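PDB 5HQA: alpha-glucosidase from Pseudoalteromonas sp. K8, which hydrolyses alpha-glucosidic linkages as a chloride-activated, calcium-containing enzyme of glycoside hydrolase family 97. Local coordinates for residues A[12-17]-A[81-86]; A[102-107]-A[246-251]. All blocks are in the same frame, centred on the assembly; numbering follows the deposited sequence. Where two conformers were deposited one is given.

Interaction 1: residues A[12-17]-A[81-86]. With FMT (formic acid), chain I.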
ATOM      1  N   ILE A  12      -6.149 -24.374 -12.291  0.57 13.39           N
ATOM      2  CA  ILE A  12      -6.887 -23.452 -13.150  0.57 12.74           C
ATOM      3  C   ILE A  12      -7.229 -24.177 -14.442  0.57 12.50           C
ATOM      4  O   ILE A  12      -6.336 -24.716 -15.106  0.57 12.60           O
ATOM      5  CB  ILE A  12      -6.085 -22.173 -13.451  0.57 13.36           C
ATOM      6  CG1 ILE A  12      -5.634 -21.487 -12.159  0.57 13.40           C
ATOM      7  CG2 ILE A  12      -6.916 -21.220 -14.312  0.57 13.17           C
ATOM      8  CD1 ILE A  12      -4.184 -21.761 -11.794  0.57 12.31           C
ATOM      9  N   ILE A  13      -8.511 -24.182 -14.801  1.00 12.20           N
ATOM     10  CA  ILE A  13      -8.980 -24.766 -16.053  1.00 14.46           C
ATOM     11  C   ILE A  13      -9.424 -23.625 -16.951  1.00 15.61           C
ATOM     12  O   ILE A  13     -10.294 -22.832 -16.570  1.00 13.54           O
ATOM     13  CB  ILE A  13     -10.127 -25.762 -15.845  1.00 17.60           C
ATOM     14  CG1 ILE A  13      -9.670 -26.945 -14.997  1.00 21.70           C
ATOM     15  CG2 ILE A  13     -10.624 -26.267 -17.195  1.00 17.29           C
ATOM     16  CD1 ILE A  13     -10.811 -27.865 -14.634  1.00 23.80           C
ATOM     17  N   ILE A  14      -8.824 -23.541 -18.137  1.00 12.71           N
ATOM     18  CA  ILE A  14      -9.149 -22.524 -19.128  1.00 12.83           C
ATOM     19  C   ILE A  14      -9.929 -23.206 -20.245  1.00 16.59           C
ATOM     20  O   ILE A  14      -9.511 -24.254 -20.754  1.00 16.28           O
ATOM     21  CB  ILE A  14      -7.883 -21.836 -19.662  1.00 13.62           C
ATOM     22  CG1 ILE A  14      -7.056 -21.257 -18.506  1.00 15.30           C
ATOM     23  CG2 ILE A  14      -8.268 -20.737 -20.624  1.00 15.91           C
ATOM     24  CD1 ILE A  14      -5.932 -22.165 -18.022  1.00 17.74           C
ATOM     25  N   SER A  15     -11.061 -22.622 -20.617  1.00 15.24           N
ATOM     26  CA  SER A  15     -12.043 -23.310 -21.434  1.00 16.92           C
ATOM     27  C   SER A  15     -12.512 -22.406 -22.570  1.00 16.95           C
ATOM     28  O   SER A  15     -12.391 -21.180 -22.509  1.00 15.48           O
ATOM     29  CB  SER A  15     -13.229 -23.752 -20.564  1.00 22.05           C
ATOM     30  OG  SER A  15     -14.226 -24.374 -21.349  1.00 29.72           O
ATOM     31  N   ASP A  16     -13.049 -23.028 -23.626  1.00 17.14           N
ATOM     32  CA  ASP A  16     -13.699 -22.268 -24.689  1.00 18.20           C
ATOM     33  C   ASP A  16     -15.091 -22.805 -24.992  1.00 21.09           C
ATOM     34  O   ASP A  16     -15.640 -22.521 -26.063  1.00 22.19           O
ATOM     35  CB  ASP A  16     -12.847 -22.242 -25.966  1.00 19.21           C
ATOM     36  CG  ASP A  16     -12.582 -23.633 -26.544  1.00 23.34           C
ATOM     37  OD1 ASP A  16     -13.224 -24.623 -26.120  1.00 23.69           O
ATOM     38  OD2 ASP A  16     -11.715 -23.731 -27.443  1.00 21.42           O
ATOM     39  N   GLU A  17     -15.672 -23.572 -24.067  1.00 17.46           N
ATOM     40  CA  GLU A  17     -16.975 -24.179 -24.301  1.00 24.48           C
ATOM     41  C   GLU A  17     -18.118 -23.222 -23.991  1.00 29.64           C
ATOM     42  O   GLU A  17     -19.200 -23.337 -24.582  1.00 31.42           O
ATOM     43  CB  GLU A  17     -17.085 -25.455 -23.472  1.00 31.50           C
ATOM     44  CG  GLU A  17     -16.023 -26.471 -23.851  1.00 44.73           C
ATOM     45  CD  GLU A  17     -16.090 -27.737 -23.020  1.00 59.22           C
ATOM     46  OE1 GLU A  17     -16.906 -27.786 -22.072  1.00 64.32           O
ATOM     47  OE2 GLU A  17     -15.323 -28.683 -23.318  1.00 63.54           O
ATOM     48  N   ASN A  81       4.130 -22.497 -12.103  1.00 13.55           N
ATOM     49  CA  ASN A  81       3.903 -23.055 -13.425  1.00 13.79           C
ATOM     50  C   ASN A  81       3.151 -22.028 -14.258  1.00 14.71           C
ATOM     51  O   ASN A  81       2.377 -21.226 -13.735  1.00 14.79           O
ATOM     52  CB  ASN A  81       3.119 -24.363 -13.354  1.00 13.98           C
ATOM     53  CG  ASN A  81       3.910 -25.470 -12.704  1.00 18.67           C
ATOM     54  OD1 ASN A  81       5.117 -25.599 -12.932  1.00 15.57           O
ATOM     55  ND2 ASN A  81       3.246 -26.276 -11.881  1.00 15.46           N
ATOM     56  N   GLU A  82       3.393 -22.056 -15.560  1.00 14.40           N
ATOM     57  CA  GLU A  82       2.914 -21.024 -16.463  1.00 14.08           C
ATOM     58  C   GLU A  82       2.293 -21.687 -17.681  1.00 14.73           C
ATOM     59  O   GLU A  82       2.802 -22.700 -18.167  1.00 14.76           O
ATOM     60  CB  GLU A  82       4.074 -20.121 -16.872  1.00 15.71           C
ATOM     61  CG  GLU A  82       3.734 -18.913 -17.722  1.00 19.60           C
ATOM     62  CD  GLU A  82       4.940 -17.987 -17.856  1.00 27.46           C
ATOM     63  OE1 GLU A  82       5.854 -18.071 -17.005  1.00 31.01           O
ATOM     64  OE2 GLU A  82       4.995 -17.190 -18.807  1.00 32.38           O
ATOM     65  N   VAL A  83       1.182 -21.139 -18.162  1.00 13.93           N
ATOM     66  CA  VAL A  83       0.635 -21.565 -19.444  1.00 14.99           C
ATOM     67  C   VAL A  83       0.162 -20.333 -20.198  1.00 17.23           C
ATOM     68  O   VAL A  83      -0.464 -19.437 -19.622  1.00 17.13           O
ATOM     69  CB  VAL A  83      -0.504 -22.599 -19.296  1.00 14.71           C
ATOM     70  CG1 VAL A  83      -1.742 -21.981 -18.645  1.00 13.00           C
ATOM     71  CG2 VAL A  83      -0.845 -23.223 -20.678  1.00 14.20           C
ATOM     72  N   THR A  84       0.490 -20.276 -21.485  1.00 13.92           N
ATOM     73  CA  THR A  84      -0.040 -19.261 -22.379  1.00 14.22           C
ATOM     74  C   THR A  84      -1.067 -19.936 -23.276  1.00 15.25           C
ATOM     75  O   THR A  84      -0.741 -20.894 -23.990  1.00 14.31           O
ATOM     76  CB  THR A  84       1.070 -18.608 -23.196  1.00 15.27           C
ATOM     77  OG1 THR A  84       2.047 -18.061 -22.302  1.00 18.87           O
ATOM     78  CG2 THR A  84       0.498 -17.491 -24.055  1.00 15.45           C
ATOM     79  N   VAL A  85      -2.308 -19.459 -23.211  1.00 13.45           N
ATOM     80  CA  VAL A  85      -3.424 -20.027 -23.958  1.00 13.93           C
ATOM     81  C   VAL A  85      -3.759 -19.064 -25.083  1.00 14.63           C
ATOM     82  O   VAL A  85      -4.040 -17.890 -24.828  1.00 14.07           O
ATOM     83  CB  VAL A  85      -4.644 -20.257 -23.054  1.00 13.65           C
ATOM     84  CG1 VAL A  85      -5.750 -20.929 -23.839  1.00 14.02           C
ATOM     85  CG2 VAL A  85      -4.249 -21.087 -21.839  1.00 13.58           C
ATOM     86  N   THR A  86      -3.719 -19.545 -26.323  1.00 14.24           N
ATOM     87  CA  THR A  86      -4.005 -18.702 -27.475  1.00 16.10           C
ATOM     88  C   THR A  86      -5.421 -18.979 -27.957  1.00 17.17           C
ATOM     89  O   THR A  86      -5.797 -20.141 -28.148  1.00 15.36           O
ATOM     90  CB  THR A  86      -3.002 -18.944 -28.604  1.00 19.37           C
ATOM     91  OG1 THR A  86      -1.700 -18.571 -28.153  1.00 19.51           O
ATOM     92  CG2 THR A  86      -3.358 -18.104 -29.820  1.00 19.26           C
TER
HETATM   93  C   FMT I 708       5.257 -18.362 -24.348  1.00 42.11           C
HETATM   94  O1  FMT I 708       4.356 -17.676 -24.833  1.00 41.82           O
HETATM   95  O2  FMT I 708       6.313 -17.897 -23.907  1.00 40.46           O

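Interaction 2: residues A[102-107]-A[246-251]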
ATOM      1  N   LYS A 102      -0.081 -17.647 -14.525  1.00 12.44           N
ATOM      2  CA  LYS A 102       0.995 -18.107 -13.655  1.00 13.03           C
ATOM      3  C   LYS A 102       0.366 -18.629 -12.373  1.00 17.21           C
ATOM      4  O   LYS A 102      -0.373 -17.902 -11.706  1.00 16.68           O
ATOM      5  CB  LYS A 102       1.991 -16.986 -13.355  1.00 13.83           C
ATOM      6  CG  LYS A 102       2.799 -16.530 -14.566  1.00 15.14           C
ATOM      7  CD  LYS A 102       3.800 -15.457 -14.191  1.00 17.71           C
ATOM      8  CE  LYS A 102       4.757 -15.147 -15.327  1.00 21.80           C
ATOM      9  NZ  LYS A 102       5.861 -14.253 -14.857  1.00 27.38           N
ATOM     10  N   ALA A 103       0.644 -19.886 -12.036  1.00 13.44           N
ATOM     11  CA  ALA A 103       0.048 -20.529 -10.870  1.00 12.56           C
ATOM     12  C   ALA A 103       1.136 -20.732  -9.825  1.00 15.50           C
ATOM     13  O   ALA A 103       2.084 -21.497 -10.053  1.00 15.52           O
ATOM     14  CB  ALA A 103      -0.603 -21.857 -11.255  1.00 12.10           C
ATOM     15  N   PHE A 104       1.005 -20.036  -8.698  1.00 12.29           N
ATOM     16  CA  PHE A 104       1.870 -20.168  -7.533  1.00 13.43           C
ATOM     17  C   PHE A 104       1.156 -20.980  -6.460  1.00 13.70           C
ATOM     18  O   PHE A 104      -0.068 -21.123  -6.479  1.00 14.13           O
ATOM     19  CB  PHE A 104       2.230 -18.803  -6.942  1.00 11.69           C
ATOM     20  CG  PHE A 104       2.847 -17.843  -7.916  1.00 12.07           C
ATOM     21  CD1 PHE A 104       4.217 -17.594  -7.883  1.00 13.76           C
ATOM     22  CD2 PHE A 104       2.058 -17.154  -8.829  1.00 11.92           C
ATOM     23  CE1 PHE A 104       4.795 -16.701  -8.761  1.00 15.50           C
ATOM     24  CE2 PHE A 104       2.625 -16.253  -9.712  1.00 15.13           C
ATOM     25  CZ  PHE A 104       4.000 -16.030  -9.678  1.00 16.71           C
ATOM     26  N   ASP A 105       1.926 -21.481  -5.489  1.00 13.34           N
ATOM     27  CA  ASP A 105       1.281 -22.137  -4.355  1.00 13.29           C
ATOM     28  C   ASP A 105       0.365 -21.188  -3.580  1.00 14.61           C
ATOM     29  O   ASP A 105      -0.568 -21.652  -2.922  1.00 15.20           O
ATOM     30  CB  ASP A 105       2.322 -22.732  -3.413  1.00 12.96           C
ATOM     31  CG  ASP A 105       3.014 -23.938  -4.013  1.00 20.17           C
ATOM     32  OD1 ASP A 105       2.503 -24.486  -5.018  1.00 17.99           O
ATOM     33  OD2 ASP A 105       4.063 -24.352  -3.473  1.00 22.06           O
ATOM     34  N   SER A 106       0.591 -19.878  -3.657  1.00 11.85           N
ATOM     35  CA  SER A 106      -0.204 -18.920  -2.902  1.00 11.21           C
ATOM     36  C   SER A 106      -1.243 -18.183  -3.741  1.00 11.40           C
ATOM     37  O   SER A 106      -1.945 -17.319  -3.198  1.00 11.95           O
ATOM     38  CB  SER A 106       0.716 -17.901  -2.226  1.00 15.62           C
ATOM     39  OG  SER A 106       1.484 -17.205  -3.194  1.00 16.34           O
ATOM     40  N   GLY A 107      -1.376 -18.480  -5.028  1.00 11.33           N
ATOM     41  CA  GLY A 107      -2.360 -17.781  -5.833  1.00 10.41           C
ATOM     42  C   GLY A 107      -2.016 -17.822  -7.309  1.00 13.61           C
ATOM     43  O   GLY A 107      -1.065 -18.478  -7.735  1.00 13.60           O
ATOM     44  N   ILE A 246       2.510 -10.422  -5.667  1.00 12.09           N
ATOM     45  CA  ILE A 246       2.426  -9.108  -6.310  1.00 10.69           C
ATOM     46  C   ILE A 246       3.798  -8.679  -6.822  1.00 12.35           C
ATOM     47  O   ILE A 246       3.949  -8.277  -7.983  1.00 14.43           O
ATOM     48  CB  ILE A 246       1.829  -8.058  -5.354  1.00 11.92           C
ATOM     49  CG1 ILE A 246       0.399  -8.442  -4.943  1.00 13.18           C
ATOM     50  CG2 ILE A 246       1.835  -6.680  -6.018  1.00 11.42           C
ATOM     51  CD1 ILE A 246      -0.551  -8.658  -6.123  1.00 14.82           C
ATOM     52  N   LEU A 247       4.826  -8.768  -5.974  1.00 10.84           N
ATOM     53  CA  LEU A 247       6.172  -8.429  -6.431  1.00 11.32           C
ATOM     54  C   LEU A 247       6.621  -9.337  -7.564  1.00 13.04           C
ATOM     55  O   LEU A 247       7.246  -8.876  -8.528  1.00 12.46           O
ATOM     56  CB  LEU A 247       7.169  -8.523  -5.279  1.00 12.28           C
ATOM     57  CG  LEU A 247       7.125  -7.418  -4.221  1.00 13.61           C
ATOM     58  CD1 LEU A 247       8.062  -7.802  -3.081  1.00 15.11           C
ATOM     59  CD2 LEU A 247       7.531  -6.080  -4.825  1.00 14.29           C
ATOM     60  N   ASN A 248       6.339 -10.640  -7.456  1.00 13.51           N
ATOM     61  CA  ASN A 248       6.837 -11.587  -8.454  1.00 14.40           C
ATOM     62  C   ASN A 248       6.240 -11.349  -9.832  1.00 16.34           C
ATOM     63  O   ASN A 248       6.822 -11.785 -10.833  1.00 15.88           O
ATOM     64  CB  ASN A 248       6.556 -13.021  -8.015  1.00 12.97           C
ATOM     65  CG  ASN A 248       7.673 -13.585  -7.159  1.00 15.43           C
ATOM     66  OD1 ASN A 248       8.841 -13.250  -7.361  1.00 15.38           O
ATOM     67  ND2 ASN A 248       7.325 -14.436  -6.200  1.00 13.27           N
ATOM     68  N   LEU A 249       5.102 -10.671  -9.912  1.00 13.09           N
ATOM     69  CA  LEU A 249       4.484 -10.423 -11.204  1.00 13.05           C
ATOM     70  C   LEU A 249       4.952  -9.123 -11.840  1.00 15.52           C
ATOM     71  O   LEU A 249       4.534  -8.812 -12.954  1.00 18.50           O
ATOM     72  CB  LEU A 249       2.961 -10.425 -11.060  1.00 12.44           C
ATOM     73  CG  LEU A 249       2.390 -11.812 -10.762  1.00 13.92           C
ATOM     74  CD1 LEU A 249       0.902 -11.712 -10.571  1.00 14.15           C
ATOM     75  CD2 LEU A 249       2.716 -12.801 -11.896  1.00 14.19           C
ATOM     76  N   ASN A 250       5.812  -8.362 -11.175  1.00 11.81           N
ATOM     77  CA  ASN A 250       6.327  -7.125 -11.740  1.00 11.90           C
ATOM     78  C   ASN A 250       7.673  -7.340 -12.425  1.00 16.02           C
ATOM     79  O   ASN A 250       8.402  -8.298 -12.143  1.00 14.77           O
ATOM     80  CB  ASN A 250       6.453  -6.059 -10.655  1.00 11.79           C
ATOM     81  CG  ASN A 250       5.144  -5.354 -10.408  1.00 15.62           C
ATOM     82  OD1 ASN A 250       4.876  -4.305 -11.000  1.00 14.42           O
ATOM     83  ND2 ASN A 250       4.289  -5.957  -9.581  1.00 10.88           N
ATOM     84  N   GLU A 251       7.991  -6.422 -13.340  0.50 16.96           N
ATOM     85  CA  GLU A 251       9.257  -6.479 -14.055  0.50 18.88           C
ATOM     86  C   GLU A 251      10.413  -6.159 -13.109  0.50 17.69           C
ATOM     87  O   GLU A 251      10.247  -5.406 -12.144  0.50 17.25           O
ATOM     88  CB  GLU A 251       9.271  -5.489 -15.219  0.50 20.70           C
ATOM     89  CG  GLU A 251       8.221  -5.733 -16.285  0.50 22.99           C
ATOM     90  CD  GLU A 251       8.414  -4.837 -17.496  0.50 27.11           C
ATOM     91  OE1 GLU A 251       9.315  -5.116 -18.317  0.50 30.27           O
ATOM     92  OE2 GLU A 251       7.673  -3.841 -17.616  0.50 31.61           O
TER
HETATM   93  O   HOH W   1       6.703 -14.306 -11.925  1.00 19.73           O
HETATM   94  O   HOH W   2       5.652 -11.424 -14.577  1.00 25.77           O

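Interaction 1: residues A[12-17]-A[81-86]
Ile14 meets Val85 and Val83 where two beta-sheets face each other, one branch of the isoleucine serving each valine. The backbones stay well apart, with 7.9 Å between CA of Ile14 and CA of Val85, so side chains alone make the junction. All three point their CB atoms at the opposing strand. Ile14 and Val85 reach toward each other tip to tip: CG2 of Ile14 comes to 4.1 Å from CG1 of Val85. The longer arm of Ile14 serves the second valine, its CD1 lying 4.2 Å from CG1 of Val83. With CG1 of Ile14 placed beside the backbone N (chi1 -55°), CG2 falls anti to that N, and the two branches spread over alternate residues of the facing strand.

Between the two valines Thr84 points to the far face of strand 75-89, and its hydroxyl makes a weak, unsettled contact with a formate, probably picked up from the crystallisation liquor; Gln60 and Arg100 also bind this formate. Strand 10-15 ends nearby in an ST turn, where Ser15 OG accepts from the backbone N of Glu17 at 3.2 Å. Phe101 borders Ile14, and Val57 and Ile54 flank the valines. Aliphatic side chains meeting end on between facing antiparallel sheets are the mark of a beta-sandwich, here in the N-terminal domain, which has the galactose mutarotase-like fold.

Interaction 2: residues A[102-107]-A[246-251]
Leu249 carries the apolar packing, touching Lys102 and Phe104 with a single methyl. CD2 of Leu249 lies 3.7 Å from CD of Lys102, where the two side chains run past each other in opposite directions. Leu249 CD2 also sits at the edge of the Phe104 ring, near its plane, 4.1 Å from Phe104 CE2. On the Asn248 side, Asn248 CB approaches Phe104 CE1 at 4.1 Å. These two side chains cross at a slant, yet the ring and the amide plane are nearly parallel, only 3° apart. The amide is held by outside partners, OD1 accepting from Trp66 NE1 and ND2 donating to Val77 O.

Water supplies the polar links across the contact. Lys102 extends fully beyond CG, which carries its ammonium past Leu249 toward the backbone carbonyls of Asn248 and Leu249. NZ of Lys102 donates to one water at 3.1 Å, and that water donates to Asn248 O at 2.7 Å. A second water, 2.9 Å from Lys102 NZ, hands a longer bond to Leu249 O. The first water also lies in the plane of the Phe104 ring, at its edge.

Hydrogen bonds within each segment set the frame. Ile246 O takes Asn250 ND2 at 2.8 Å and Leu249 N from opposite faces of its carbonyl plane. Phe104 to Gly107 is a type I turn whose end residues bond to each other's backbone in both directions, closing a two-residue hairpin between strands 95-104 and 107-114.

A lysine used in this way serves two ends: its methylene chain packs as a hydrocarbon, while its charge, relayed by water, probably offsets the partial negative charge of the two carbonyls.

In the fold
From the N terminus, strand 10-15 enters interaction 1 first, and the chain then runs through strands 22-27, 30-42 and 53-67 before strand 75-89 closes that loop. The next strand of the same sheet, 95-104, opens interaction 2, which closes at 246-251, 139 residues beyond Gly107. The two loops therefore lie in series, neither nested nor crossed. They are nevertheless joined in space, with centres about 16 Å apart: Ala103 N probably bonds to Asn81 O, and Glu82 packs on Lys102. These neighbouring strands carry one contact each, interaction 1 joining their sheet to another and interaction 2 packing helix 245-248 against it.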